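Local atomic coordinates of putative curved DNA-binding protein (Chaetomium thermophilum var. thermophilum DSM 1495, PDB entry 4IPA), a protein that probably works in ribosome biogenesis as an Arx1 protein built on the methionine aminopeptidase fold of peptidase family M24, and may also bind DNA. Residues A91-Y96 against E332-K337; L155-A160 against C343-T348; V163-M168 against W251-G256; S214-L219 against K230-P235; N223-K228 against T301-L306. One frame throughout, in Å; residues are numbered along the deposited sequence.

Contact 1 (A91-Y96 against E332-K337); sequences AFITPY and EVTGDK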
# COMPACT_ATOMS: atom_id res chain seq x y z
N ALA A 91 -4.16 -5.24 -14.49
CA ALA A 91 -3.34 -4.09 -14.89
C ALA A 91 -3.66 -2.80 -14.12
O ALA A 91 -3.14 -1.75 -14.47
CB ALA A 91 -3.43 -3.85 -16.39
N PHE A 92 -4.47 -2.89 -13.08
CA PHE A 92 -4.81 -1.69 -12.31
C PHE A 92 -3.73 -1.35 -11.28
O PHE A 92 -3.32 -2.21 -10.50
CB PHE A 92 -6.15 -1.86 -11.58
CG PHE A 92 -7.36 -1.83 -12.48
CD1 PHE A 92 -7.43 -2.64 -13.61
CD2 PHE A 92 -8.44 -1.03 -12.17
CE1 PHE A 92 -8.55 -2.62 -14.42
CE2 PHE A 92 -9.57 -1.01 -12.98
CZ PHE A 92 -9.62 -1.81 -14.10
N ILE A 93 -3.29 -0.09 -11.26
CA ILE A 93 -2.33 0.36 -10.25
C ILE A 93 -2.99 1.15 -9.12
O ILE A 93 -2.90 0.78 -7.96
CB ILE A 93 -1.20 1.19 -10.88
CG1 ILE A 93 -0.36 0.29 -11.78
CG2 ILE A 93 -0.36 1.83 -9.79
CD1 ILE A 93 0.55 1.02 -12.74
N THR A 94 -3.66 2.25 -9.45
CA THR A 94 -4.46 2.94 -8.46
C THR A 94 -5.44 1.97 -7.77
O THR A 94 -6.14 1.23 -8.43
CB THR A 94 -5.26 4.07 -9.08
OG1 THR A 94 -4.36 4.95 -9.76
CG2 THR A 94 -6.00 4.85 -7.99
N PRO A 95 -5.47 1.96 -6.43
CA PRO A 95 -6.40 1.05 -5.75
C PRO A 95 -7.83 1.30 -6.24
O PRO A 95 -8.26 2.45 -6.24
CB PRO A 95 -6.26 1.44 -4.27
CG PRO A 95 -4.91 2.06 -4.16
CD PRO A 95 -4.63 2.73 -5.49
N TYR A 96 -8.53 0.24 -6.63
CA TYR A 96 -9.83 0.33 -7.28
C TYR A 96 -11.00 0.17 -6.30
O TYR A 96 -11.02 -0.76 -5.49
CB TYR A 96 -9.91 -0.74 -8.38
CG TYR A 96 -11.08 -0.59 -9.32
CD1 TYR A 96 -11.31 0.60 -9.99
CD2 TYR A 96 -11.94 -1.66 -9.57
CE1 TYR A 96 -12.38 0.74 -10.87
CE2 TYR A 96 -13.00 -1.53 -10.44
CZ TYR A 96 -13.22 -0.33 -11.10
OH TYR A 96 -14.28 -0.21 -11.97
N GLU A 332 -5.90 9.78 -9.19
CA GLU A 332 -6.35 9.43 -10.53
C GLU A 332 -6.20 7.95 -10.77
O GLU A 332 -5.30 7.32 -10.23
CB GLU A 332 -5.60 10.22 -11.61
CG GLU A 332 -6.43 11.39 -12.19
CD GLU A 332 -7.82 10.95 -12.73
OE1 GLU A 332 -7.99 9.75 -13.08
OE2 GLU A 332 -8.74 11.81 -12.81
N VAL A 333 -7.10 7.42 -11.58
CA VAL A 333 -7.05 6.04 -11.99
C VAL A 333 -5.91 5.80 -12.98
O VAL A 333 -5.88 6.37 -14.06
CB VAL A 333 -8.37 5.64 -12.64
CG1 VAL A 333 -8.36 4.16 -12.97
CG2 VAL A 333 -9.52 5.98 -11.70
N THR A 334 -4.96 4.96 -12.60
CA THR A 334 -3.86 4.61 -13.48
C THR A 334 -3.68 3.10 -13.50
O THR A 334 -4.10 2.39 -12.59
CB THR A 334 -2.53 5.25 -13.04
OG1 THR A 334 -2.06 4.60 -11.86
CG2 THR A 334 -2.70 6.75 -12.77
N GLY A 335 -3.04 2.63 -14.57
CA GLY A 335 -2.78 1.22 -14.76
C GLY A 335 -1.54 1.06 -15.62
O GLY A 335 -0.94 2.04 -16.07
N ASP A 336 -1.14 -0.19 -15.84
CA ASP A 336 0.08 -0.45 -16.59
C ASP A 336 -0.04 0.11 -18.02
O ASP A 336 -1.02 -0.15 -18.71
CB ASP A 336 0.39 -1.95 -16.62
CG ASP A 336 1.69 -2.25 -17.31
OD1 ASP A 336 2.73 -2.09 -16.66
OD2 ASP A 336 1.67 -2.59 -18.52
N LYS A 337 0.96 0.88 -18.43
CA LYS A 337 0.92 1.55 -19.73
C LYS A 337 0.79 0.53 -20.86
O LYS A 337 0.16 0.81 -21.87
CB LYS A 337 2.17 2.43 -19.94
CG LYS A 337 2.25 3.12 -21.31
CD LYS A 337 2.99 2.28 -22.35
CE LYS A 337 4.49 2.15 -22.01
NZ LYS A 337 5.23 1.26 -22.96

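Contact 2 (L155-A160 against C343-T348); sequences LATYYA and CRLLTT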
# COMPACT_ATOMS: atom_id res chain seq x y z
N LEU A 155 7.55 -13.22 -7.76
CA LEU A 155 8.85 -13.32 -7.11
C LEU A 155 9.64 -12.01 -7.17
O LEU A 155 10.34 -11.66 -6.22
CB LEU A 155 9.67 -14.46 -7.70
CG LEU A 155 9.19 -15.84 -7.26
CD1 LEU A 155 9.87 -16.92 -8.08
CD2 LEU A 155 9.41 -16.03 -5.77
N ALA A 156 9.53 -11.29 -8.29
CA ALA A 156 10.18 -9.99 -8.41
C ALA A 156 9.64 -9.07 -7.32
O ALA A 156 10.38 -8.35 -6.66
CB ALA A 156 9.92 -9.39 -9.77
N THR A 157 8.32 -9.11 -7.13
CA THR A 157 7.69 -8.21 -6.17
C THR A 157 8.08 -8.60 -4.75
O THR A 157 8.40 -7.75 -3.93
CB THR A 157 6.17 -8.22 -6.32
OG1 THR A 157 5.82 -8.01 -7.69
CG2 THR A 157 5.57 -7.12 -5.47
N TYR A 158 8.05 -9.90 -4.47
CA TYR A 158 8.46 -10.42 -3.19
C TYR A 158 9.89 -9.99 -2.85
O TYR A 158 10.15 -9.46 -1.77
CB TYR A 158 8.36 -11.96 -3.18
CG TYR A 158 8.80 -12.62 -1.89
CD1 TYR A 158 10.13 -12.99 -1.69
CD2 TYR A 158 7.89 -12.87 -0.87
CE1 TYR A 158 10.53 -13.60 -0.51
CE2 TYR A 158 8.29 -13.47 0.32
CZ TYR A 158 9.60 -13.83 0.49
OH TYR A 158 9.99 -14.43 1.67
N TYR A 159 10.83 -10.23 -3.76
CA TYR A 159 12.23 -9.93 -3.46
C TYR A 159 12.51 -8.45 -3.48
O TYR A 159 13.35 -7.97 -2.73
CB TYR A 159 13.21 -10.72 -4.34
CG TYR A 159 13.33 -12.15 -3.87
CD1 TYR A 159 13.89 -12.44 -2.63
CD2 TYR A 159 12.83 -13.20 -4.63
CE1 TYR A 159 13.99 -13.75 -2.18
CE2 TYR A 159 12.92 -14.51 -4.19
CZ TYR A 159 13.50 -14.78 -2.97
OH TYR A 159 13.58 -16.09 -2.52
N ALA A 160 11.81 -7.72 -4.33
CA ALA A 160 11.94 -6.27 -4.30
C ALA A 160 11.59 -5.78 -2.88
O ALA A 160 12.28 -4.92 -2.32
CB ALA A 160 11.03 -5.64 -5.34
N CYS A 343 1.87 -6.45 -9.87
CA CYS A 343 1.84 -7.04 -8.56
C CYS A 343 2.31 -5.99 -7.54
O CYS A 343 3.25 -5.25 -7.82
CB CYS A 343 2.76 -8.27 -8.56
SG CYS A 343 2.81 -9.20 -7.04
N ARG A 344 1.64 -5.91 -6.39
CA ARG A 344 1.99 -4.90 -5.38
C ARG A 344 1.95 -5.45 -3.96
O ARG A 344 1.11 -6.30 -3.61
CB ARG A 344 1.06 -3.66 -5.46
CG ARG A 344 1.03 -2.97 -6.83
CD ARG A 344 0.35 -1.58 -6.76
NE ARG A 344 -1.03 -1.67 -6.32
CZ ARG A 344 -1.46 -1.33 -5.11
NH1 ARG A 344 -0.62 -0.83 -4.20
NH2 ARG A 344 -2.75 -1.46 -4.81
N LEU A 345 2.87 -4.99 -3.13
CA LEU A 345 2.80 -5.25 -1.70
C LEU A 345 2.95 -3.95 -0.94
O LEU A 345 3.65 -3.04 -1.38
CB LEU A 345 3.91 -6.21 -1.29
CG LEU A 345 3.83 -7.62 -1.88
CD1 LEU A 345 5.20 -8.31 -1.79
CD2 LEU A 345 2.73 -8.42 -1.19
N LEU A 346 2.31 -3.87 0.21
CA LEU A 346 2.38 -2.69 1.04
C LEU A 346 2.37 -3.18 2.47
O LEU A 346 1.47 -3.91 2.90
CB LEU A 346 1.21 -1.72 0.75
CG LEU A 346 1.47 -0.23 1.05
CD1 LEU A 346 0.41 0.73 0.43
CD2 LEU A 346 1.61 0.02 2.55
N THR A 347 3.41 -2.79 3.19
CA THR A 347 3.60 -3.21 4.57
C THR A 347 3.76 -1.95 5.42
O THR A 347 4.52 -1.05 5.06
CB THR A 347 4.88 -4.07 4.69
OG1 THR A 347 4.82 -5.17 3.76
CG2 THR A 347 5.04 -4.61 6.11
N THR A 348 3.08 -1.89 6.54
CA THR A 348 3.32 -0.81 7.50
C THR A 348 4.35 -1.28 8.53
O THR A 348 4.11 -2.26 9.24
CB THR A 348 2.03 -0.38 8.19
OG1 THR A 348 1.16 0.21 7.22
CG2 THR A 348 2.33 0.65 9.32

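Contact 3 (V163-M168 against W251-G256); sequences VLLRLM and WGVEVG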
# COMPACT_ATOMS: atom_id res chain seq x y z
N VAL A 163 14.32 -6.75 -0.29
CA VAL A 163 15.46 -5.87 -0.48
C VAL A 163 15.18 -4.45 0.04
O VAL A 163 15.96 -3.91 0.82
CB VAL A 163 15.93 -5.82 -1.94
CG1 VAL A 163 17.05 -4.77 -2.12
CG2 VAL A 163 16.41 -7.19 -2.37
N LEU A 164 14.06 -3.86 -0.38
CA LEU A 164 13.68 -2.52 0.09
C LEU A 164 13.67 -2.41 1.63
O LEU A 164 14.24 -1.49 2.20
CB LEU A 164 12.31 -2.11 -0.46
CG LEU A 164 11.79 -0.76 0.02
CD1 LEU A 164 12.89 0.30 -0.14
CD2 LEU A 164 10.50 -0.34 -0.72
N LEU A 165 13.01 -3.36 2.29
CA LEU A 165 12.95 -3.35 3.75
C LEU A 165 14.35 -3.32 4.40
O LEU A 165 14.56 -2.60 5.39
CB LEU A 165 12.13 -4.54 4.25
CG LEU A 165 10.61 -4.49 3.96
CD1 LEU A 165 9.89 -5.77 4.42
CD2 LEU A 165 9.97 -3.25 4.59
N ARG A 166 15.28 -4.09 3.84
CA ARG A 166 16.65 -4.15 4.33
C ARG A 166 17.44 -2.88 4.02
O ARG A 166 18.31 -2.48 4.80
CB ARG A 166 17.36 -5.39 3.77
CG ARG A 166 17.03 -6.65 4.55
CD ARG A 166 17.21 -7.90 3.72
NE ARG A 166 16.81 -9.08 4.48
CZ ARG A 166 15.56 -9.54 4.54
NH1 ARG A 166 14.59 -8.93 3.86
NH2 ARG A 166 15.28 -10.61 5.27
N LEU A 167 17.12 -2.22 2.91
CA LEU A 167 17.76 -0.95 2.57
C LEU A 167 17.28 0.16 3.49
O LEU A 167 17.82 1.27 3.48
CB LEU A 167 17.48 -0.57 1.11
CG LEU A 167 18.13 -1.51 0.08
CD1 LEU A 167 17.78 -1.13 -1.36
CD2 LEU A 167 19.63 -1.48 0.29
N MET A 168 16.26 -0.14 4.30
CA MET A 168 15.66 0.89 5.15
C MET A 168 16.17 0.84 6.59
O MET A 168 15.96 1.77 7.37
CB MET A 168 14.13 0.81 5.12
CG MET A 168 13.50 1.19 3.77
SD MET A 168 11.68 1.17 3.84
CE MET A 168 11.31 2.71 4.71
N TRP A 251 6.61 3.68 8.75
CA TRP A 251 6.48 3.83 7.30
C TRP A 251 5.44 2.89 6.68
O TRP A 251 5.28 1.74 7.09
CB TRP A 251 7.81 3.53 6.63
CG TRP A 251 8.85 4.56 6.77
CD1 TRP A 251 9.61 4.81 7.88
CD2 TRP A 251 9.29 5.47 5.76
NE1 TRP A 251 10.48 5.84 7.63
CE2 TRP A 251 10.32 6.26 6.33
CE3 TRP A 251 8.93 5.70 4.42
CZ2 TRP A 251 10.99 7.25 5.62
CZ3 TRP A 251 9.59 6.68 3.71
CH2 TRP A 251 10.62 7.45 4.31
N GLY A 252 4.76 3.40 5.65
CA GLY A 252 4.00 2.55 4.76
C GLY A 252 4.90 2.19 3.58
O GLY A 252 5.12 3.00 2.69
N VAL A 253 5.44 0.98 3.60
CA VAL A 253 6.42 0.60 2.60
C VAL A 253 5.76 -0.16 1.44
O VAL A 253 5.16 -1.23 1.66
CB VAL A 253 7.52 -0.30 3.20
CG1 VAL A 253 8.51 -0.72 2.10
CG2 VAL A 253 8.24 0.42 4.36
N GLU A 254 5.87 0.40 0.24
CA GLU A 254 5.27 -0.19 -0.96
C GLU A 254 6.28 -0.53 -2.04
O GLU A 254 7.21 0.25 -2.33
CB GLU A 254 4.20 0.73 -1.57
CG GLU A 254 3.43 0.04 -2.71
CD GLU A 254 2.37 0.91 -3.39
OE1 GLU A 254 1.93 1.90 -2.79
OE2 GLU A 254 1.99 0.58 -4.54
N VAL A 255 6.08 -1.70 -2.64
CA VAL A 255 6.75 -2.06 -3.88
C VAL A 255 5.74 -2.53 -4.91
O VAL A 255 4.71 -3.12 -4.56
CB VAL A 255 7.80 -3.17 -3.70
CG1 VAL A 255 8.91 -2.71 -2.77
CG2 VAL A 255 7.14 -4.47 -3.19
N GLY A 256 6.04 -2.28 -6.19
CA GLY A 256 5.24 -2.80 -7.28
C GLY A 256 6.06 -3.23 -8.50
O GLY A 256 7.04 -2.59 -8.89

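Contact 4 (S214-L219 against K230-P235); sequences STTSWL and KIILSP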
# COMPACT_ATOMS: atom_id res chain seq x y z
N SER A 214 7.67 5.33 -9.90
CA SER A 214 7.21 6.25 -8.87
C SER A 214 6.43 5.59 -7.75
O SER A 214 5.65 6.25 -7.06
CB SER A 214 6.39 7.41 -9.47
OG SER A 214 7.20 8.23 -10.30
N THR A 215 6.62 4.28 -7.59
CA THR A 215 6.07 3.58 -6.43
C THR A 215 6.66 4.20 -5.17
O THR A 215 7.87 4.23 -5.00
CB THR A 215 6.39 2.08 -6.51
OG1 THR A 215 5.66 1.53 -7.61
CG2 THR A 215 5.99 1.37 -5.22
N THR A 216 5.81 4.70 -4.29
CA THR A 216 6.27 5.56 -3.21
C THR A 216 6.00 4.96 -1.83
O THR A 216 4.90 4.50 -1.55
CB THR A 216 5.57 6.94 -3.28
OG1 THR A 216 5.81 7.52 -4.57
CG2 THR A 216 6.11 7.89 -2.18
N SER A 217 7.02 4.99 -0.98
CA SER A 217 6.86 4.68 0.44
C SER A 217 6.79 5.97 1.25
O SER A 217 7.54 6.90 1.02
CB SER A 217 8.00 3.78 0.90
OG SER A 217 7.96 2.56 0.18
N TRP A 218 5.88 6.04 2.21
CA TRP A 218 5.65 7.28 2.95
C TRP A 218 5.85 7.11 4.45
O TRP A 218 5.45 6.11 5.04
CB TRP A 218 4.22 7.77 2.78
CG TRP A 218 3.84 8.26 1.43
CD1 TRP A 218 3.26 7.55 0.44
CD2 TRP A 218 3.96 9.60 0.95
NE1 TRP A 218 3.02 8.35 -0.65
CE2 TRP A 218 3.44 9.62 -0.36
CE3 TRP A 218 4.47 10.79 1.49
CZ2 TRP A 218 3.41 10.78 -1.14
CZ3 TRP A 218 4.44 11.95 0.72
CH2 TRP A 218 3.91 11.93 -0.58
N LEU A 219 6.44 8.13 5.06
CA LEU A 219 6.44 8.24 6.50
C LEU A 219 4.99 8.40 6.96
O LEU A 219 4.23 9.14 6.36
CB LEU A 219 7.26 9.47 6.91
CG LEU A 219 7.48 9.69 8.41
CD1 LEU A 219 8.36 8.59 8.99
CD2 LEU A 219 8.10 11.07 8.66
N LYS A 230 9.69 10.56 2.24
CA LYS A 230 9.20 9.57 1.30
C LYS A 230 10.32 9.01 0.42
O LYS A 230 11.30 9.70 0.09
CB LYS A 230 8.10 10.15 0.41
CG LYS A 230 8.63 11.08 -0.65
CD LYS A 230 7.54 11.95 -1.24
CE LYS A 230 8.14 13.06 -2.08
NZ LYS A 230 7.08 13.98 -2.60
N ILE A 231 10.17 7.75 0.05
CA ILE A 231 11.07 7.12 -0.90
C ILE A 231 10.33 6.87 -2.20
O ILE A 231 9.30 6.20 -2.20
CB ILE A 231 11.59 5.80 -0.34
CG1 ILE A 231 12.44 6.07 0.91
CG2 ILE A 231 12.40 5.06 -1.40
CD1 ILE A 231 12.93 4.82 1.61
N ILE A 232 10.81 7.42 -3.30
CA ILE A 232 10.14 7.19 -4.57
C ILE A 232 10.99 6.30 -5.48
O ILE A 232 12.05 6.72 -5.92
CB ILE A 232 9.85 8.50 -5.30
CG1 ILE A 232 9.11 9.47 -4.38
CG2 ILE A 232 9.07 8.22 -6.60
CD1 ILE A 232 8.70 10.77 -5.06
N LEU A 233 10.51 5.09 -5.75
CA LEU A 233 11.24 4.16 -6.63
C LEU A 233 11.16 4.55 -8.11
O LEU A 233 10.12 5.05 -8.57
CB LEU A 233 10.69 2.74 -6.48
CG LEU A 233 10.71 2.14 -5.09
CD1 LEU A 233 10.07 0.78 -5.16
CD2 LEU A 233 12.15 2.07 -4.52
N SER A 234 12.24 4.31 -8.86
CA SER A 234 12.32 4.65 -10.28
C SER A 234 11.57 5.92 -10.60
O SER A 234 10.66 5.91 -11.43
CB SER A 234 11.74 3.55 -11.15
OG SER A 234 12.26 2.30 -10.79
N PRO A 235 11.94 7.02 -9.94
CA PRO A 235 11.28 8.31 -10.15
C PRO A 235 11.18 8.64 -11.64
O PRO A 235 10.16 9.17 -12.10
CB PRO A 235 12.24 9.31 -9.48
CG PRO A 235 13.54 8.56 -9.27
CD PRO A 235 13.12 7.14 -9.06

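Contact 5 (N223-K228 against T301-L306); sequences NEIEGK and TFPFSL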
# COMPACT_ATOMS: atom_id res chain seq x y z
N ASN A 223 -2.52 11.08 12.30
CA ASN A 223 -3.38 11.64 11.27
C ASN A 223 -2.65 11.87 9.95
O ASN A 223 -3.01 12.77 9.20
CB ASN A 223 -3.98 12.97 11.73
CG ASN A 223 -4.95 12.80 12.87
OD1 ASN A 223 -5.84 11.94 12.83
ND2 ASN A 223 -4.78 13.61 13.91
N GLU A 224 -1.62 11.08 9.66
CA GLU A 224 -0.91 11.29 8.40
C GLU A 224 -0.40 10.00 7.76
O GLU A 224 0.39 9.26 8.37
CB GLU A 224 0.25 12.29 8.60
CG GLU A 224 1.03 12.61 7.33
CD GLU A 224 0.20 13.38 6.31
OE1 GLU A 224 0.29 14.64 6.32
OE2 GLU A 224 -0.53 12.74 5.50
N ILE A 225 -0.84 9.73 6.54
CA ILE A 225 -0.28 8.59 5.80
C ILE A 225 0.57 9.03 4.61
O ILE A 225 1.00 8.20 3.82
CB ILE A 225 -1.36 7.54 5.41
CG1 ILE A 225 -2.61 8.20 4.81
CG2 ILE A 225 -1.75 6.72 6.65
CD1 ILE A 225 -2.33 9.02 3.53
N GLU A 226 0.81 10.33 4.50
CA GLU A 226 1.74 10.86 3.50
C GLU A 226 2.64 11.90 4.15
O GLU A 226 2.55 13.09 3.83
CB GLU A 226 1.00 11.47 2.32
CG GLU A 226 0.37 10.43 1.42
CD GLU A 226 -0.49 11.01 0.31
OE1 GLU A 226 -0.91 12.18 0.43
OE2 GLU A 226 -0.74 10.29 -0.67
N GLY A 227 3.51 11.42 5.05
CA GLY A 227 4.32 12.27 5.92
C GLY A 227 5.47 13.03 5.28
O GLY A 227 5.54 13.15 4.06
N LYS A 228 6.39 13.53 6.11
CA LYS A 228 7.38 14.49 5.63
C LYS A 228 8.63 13.85 5.04
O LYS A 228 9.53 14.54 4.58
CB LYS A 228 7.75 15.52 6.71
CG LYS A 228 8.39 14.92 7.94
CD LYS A 228 8.75 15.98 8.97
CE LYS A 228 9.31 15.32 10.23
NZ LYS A 228 9.73 16.31 11.28
N THR A 301 -8.28 12.98 7.79
CA THR A 301 -7.36 13.20 6.68
C THR A 301 -6.96 11.88 6.01
O THR A 301 -5.98 11.82 5.26
CB THR A 301 -6.11 13.93 7.18
OG1 THR A 301 -5.57 13.19 8.28
CG2 THR A 301 -6.48 15.33 7.67
N PHE A 302 -7.73 10.82 6.28
CA PHE A 302 -7.41 9.51 5.73
C PHE A 302 -8.09 9.23 4.38
O PHE A 302 -9.18 9.74 4.09
CB PHE A 302 -7.69 8.41 6.76
CG PHE A 302 -6.73 8.42 7.93
CD1 PHE A 302 -5.44 7.89 7.81
CD2 PHE A 302 -7.11 8.95 9.17
CE1 PHE A 302 -4.55 7.89 8.88
CE2 PHE A 302 -6.24 8.96 10.26
CZ PHE A 302 -4.94 8.42 10.12
N PRO A 303 -7.44 8.42 3.53
CA PRO A 303 -8.05 8.12 2.23
C PRO A 303 -9.42 7.49 2.39
O PRO A 303 -9.67 6.78 3.36
CB PRO A 303 -7.06 7.15 1.59
CG PRO A 303 -5.71 7.53 2.23
CD PRO A 303 -6.08 7.87 3.66
N PHE A 304 -10.31 7.80 1.45
CA PHE A 304 -11.65 7.24 1.44
C PHE A 304 -12.12 7.07 0.00
O PHE A 304 -11.55 7.65 -0.93
CB PHE A 304 -12.61 8.14 2.22
CG PHE A 304 -12.79 9.48 1.60
CD1 PHE A 304 -11.90 10.51 1.87
CD2 PHE A 304 -13.85 9.71 0.74
CE1 PHE A 304 -12.06 11.74 1.28
CE2 PHE A 304 -14.02 10.96 0.15
CZ PHE A 304 -13.12 11.97 0.41
N SER A 305 -13.14 6.23 -0.18
CA SER A 305 -13.75 6.06 -1.48
C SER A 305 -15.04 6.86 -1.54
O SER A 305 -15.79 6.89 -0.57
CB SER A 305 -14.06 4.58 -1.73
OG SER A 305 -14.78 4.42 -2.94
N LEU A 306 -15.32 7.51 -2.66
CA LEU A 306 -16.62 8.16 -2.85
C LEU A 306 -17.81 7.21 -2.62
O LEU A 306 -18.88 7.64 -2.20
CB LEU A 306 -16.73 8.76 -4.24
CG LEU A 306 -15.81 9.91 -4.65
CD1 LEU A 306 -16.22 10.40 -6.05
CD2 LEU A 306 -15.85 11.05 -3.66
O HOH W 1 -7.76 12.22 10.59
O HOH W 2 -3.15 11.67 5.46

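Contact 1 (A91-Y96 against E332-K337)
Thr94 OG1 grips the backbone of 332-337 twice, beside a single beta bridge, Phe92 with Gly335, that ties a loop of what is probably the pita-bread fold of the M24 family to strand 334-336. As donor, Thr94 OG1 lies 2.6 Å from Glu332 O, in the plane of that carbonyl and on a lone pair; as acceptor, it receives Thr334 N at 2.9 Å. With OG1 anti to the carbonyl carbon (chi1 -55°), the hydroxyl can serve both, and threonine suits the place because one atom gives and takes. A valine here would probably leave Glu332 O and Thr334 N without this shared mate. Next to it, Thr334 O accepts two consecutive amides from the same face of its plane: Ile93 N at 2.9 Å, moderately tilted, and Thr94 N at 3.2 Å, clearly above the plane. Asp336 N closes the other end on Ala91 O, also at 2.9 Å. Gly335 suits its place because a CB there would run into Ala91 O, which stands 3.0 Å from Gly335 CA, while Ile93 CD1 lies against the Gly335 carbonyl carbon. Farther out, Ile93 and Thr334 both touch Val264 of the partner strand 264-266, and Asp336 OD1 is held by Ser258 OG. Within the loop, Phe92 CE2 sits 3.8 Å above the plane of the Tyr96 ring, over its centre.

Contact 2 (L155-A160 against C343-T348)
Helix segment 155-160, with Thr157 foremost, runs alongside strand segment 343-348, which presents Cys343 and Leu345; the axes are 8.2 Å apart and 25° from parallel. This is helix-on-sheet packing, with helix 148-167 laid on one face of the antiparallel sheet, consistent with the pita-bread fold of the M24 family. Thr157 points at the strand and splits its branches: OG1 faces Cys343, 3.2 Å from Cys343 CB, while CG2, anti to the backbone N, approaches Leu345 CD1 at 3.9 Å. The buried hydroxyl has a partner inside its own helix, Leu153 O. Cys343 SG is itself anti to its own N (chi1 -177°), which lays it against Thr157 CB. Replacing this threonine with alanine is likely to leave a gap where helix 148-167 meets Cys343 and Leu345, and Leu153 O without its side-chain donor. Arg344 turns to the other face, salt-bridged to Glu254. Leu345 CD1 also comes 3.9 Å from Thr157 O.

Contact 3 (V163-M168 against W251-G256)
Met168 reaches Trp251 through a chain that is extended at chi2 and then bent at chi3 (77°), a turn that swings the CE methyl over the indole. There CE makes a CH-pi contact, 3.8 Å from the centroid of the Trp251 five-membered ring and 21° off its normal. Just short of the methyl, Met168 SD meets Val253 CG2 tip to tip at 3.6 Å; a flexible thioether suits a place where a ring and a methyl must both be met. Leu164 has CG anti to the backbone N (chi1 178°), which drives CD2 between two valines: Leu164 CD2 is 3.5 Å from Val253 CG1, tighter than usual van der Waals contact, and equally 3.5 Å from Val255 CG1. Leu165 CD2 adds a second neighbour to Val253 CG1 at 3.8 Å. Trp251, Val253 and Val255, alternate residues of the strand, thus turn their side chains to the helix, and the short valines probably leave room for the leucine ends, consistent with axes 9.6 Å apart. The side chains meet through apolar atoms, while the one polar atom of the indole, Trp251 NE1, is bonded to Asp249. Helix 193-205 flanks the end of helix 148-167, its Leu200 touching Leu164; beneath, strand 250-258 runs between strands 342-352 and 210-220, whose Ile349 and Ser217 each touch Val253.

Contact 4 (S214-L219 against K230-P235)
Ser217 and Ile231 form the hydrogen-bonded pair of this antiparallel hairpin, their backbones exchanging two bonds: Ser217 N to Ile231 O and Ile231 N to Ser217 O, each 2.9 Å. Leu233 N continues the pattern to Thr215 O, nearly straight at 167°. Beyond it, Ser214 N turns to Leu233 O at 2.8 Å, with a weak second bond to Ser234 O. Thr216 with Ile232 and Trp218 with Lys230 are non-hydrogen-bonded pairs, where CA-H...O contacts join Thr216 CA to Ile231 O and Lys230 CA to Ser217 O. Among side chains, a CH-pi contact joins Lys230 and Trp218: Lys230 CD lies 4.0 Å from the centroid of the Trp218 six-membered ring, over its face. Lys230 is extended beyond CG and runs alongside the indole, so its methylenes touch the ring and its ammonium group can go on past it. Thr216 CG2 lies over the indole too, 3.5 Å above its plane, toward the rim. The same threonine bonds through OG1 to Ser214 O at 2.8 Å, from above the carbonyl plane. Ser217 and Ile231 take the other face, where Ile231 touches Trp251 and Ser217 OG bonds Glu254 N, both of strand 250-258. Strand 230-232 is one of the two outermost strands of the five-stranded sheet, and just past it Leu233 packs on Ile196 and Leu200 of helix 193-205.

Contact 5 (N223-K228 against T301-L306)
Ile225 overlaps both Phe302 and Pro303: its CG2 comes in at the edge of the phenyl ring, in plane, 3.8 Å from Phe302 CE1, while its CG1 meets Pro303 CD at 3.7 Å. With chi1 at 47° and chi2 at 60° the isoleucine branches fold compactly, sending CG1 and CD1 to the proline and CG2 to the ring. The beta-branched residue so fills two neighbouring places at once. Nearby on the ring, Phe302 CZ lies 3.8 Å from Asn223 CA. Polar links frame this apolar patch. Thr301 OG1 donates to Asn223 O at 2.8 Å, from above the carbonyl plane. Water 1 donates to Asn223 OD1 and accepts from Thr301 N, and water 2 accepts from Ile225 N and donates to Thr301 O, so Asn223 OD1 and three backbone groups are bridged by water. Within its own loop, Glu224 OE2 accepts Glu226 N at 2.9 Å, and Glu226 goes on to a salt bridge with Arg275. The connection of the 210-220/230-232 beta hairpin thus packs on the chain leading from helix 286-299 into edge strand 304-305 of the three-stranded sheet, a loop-to-loop packing within what is probably the pita-bread fold of the M24 family.

Overall arrangement
From the N terminus, residues 91-96 open contact 1, whose loop closes only at 332-337. Helix 148-167 then opens contact 2 and contact 3: the first closes at 343-348 and so crosses contact 1, the second closes at 251-256 and lies nested within both. Contact 4, the shortest loop, runs from 214-219 to 230-235 inside contacts 1, 2 and 3. Contact 5 starts within the hairpin connection and ends at 301-306, crossing contacts 3 and 4 while nested in 1 and 2. Contacts 2 and 3 lay one helix on the five-stranded sheet, contact 4 pairs its edge strand 230-232 with strand 210-220, contact 1 joins a loop to the two-stranded sheet, and contact 5 joins two loops.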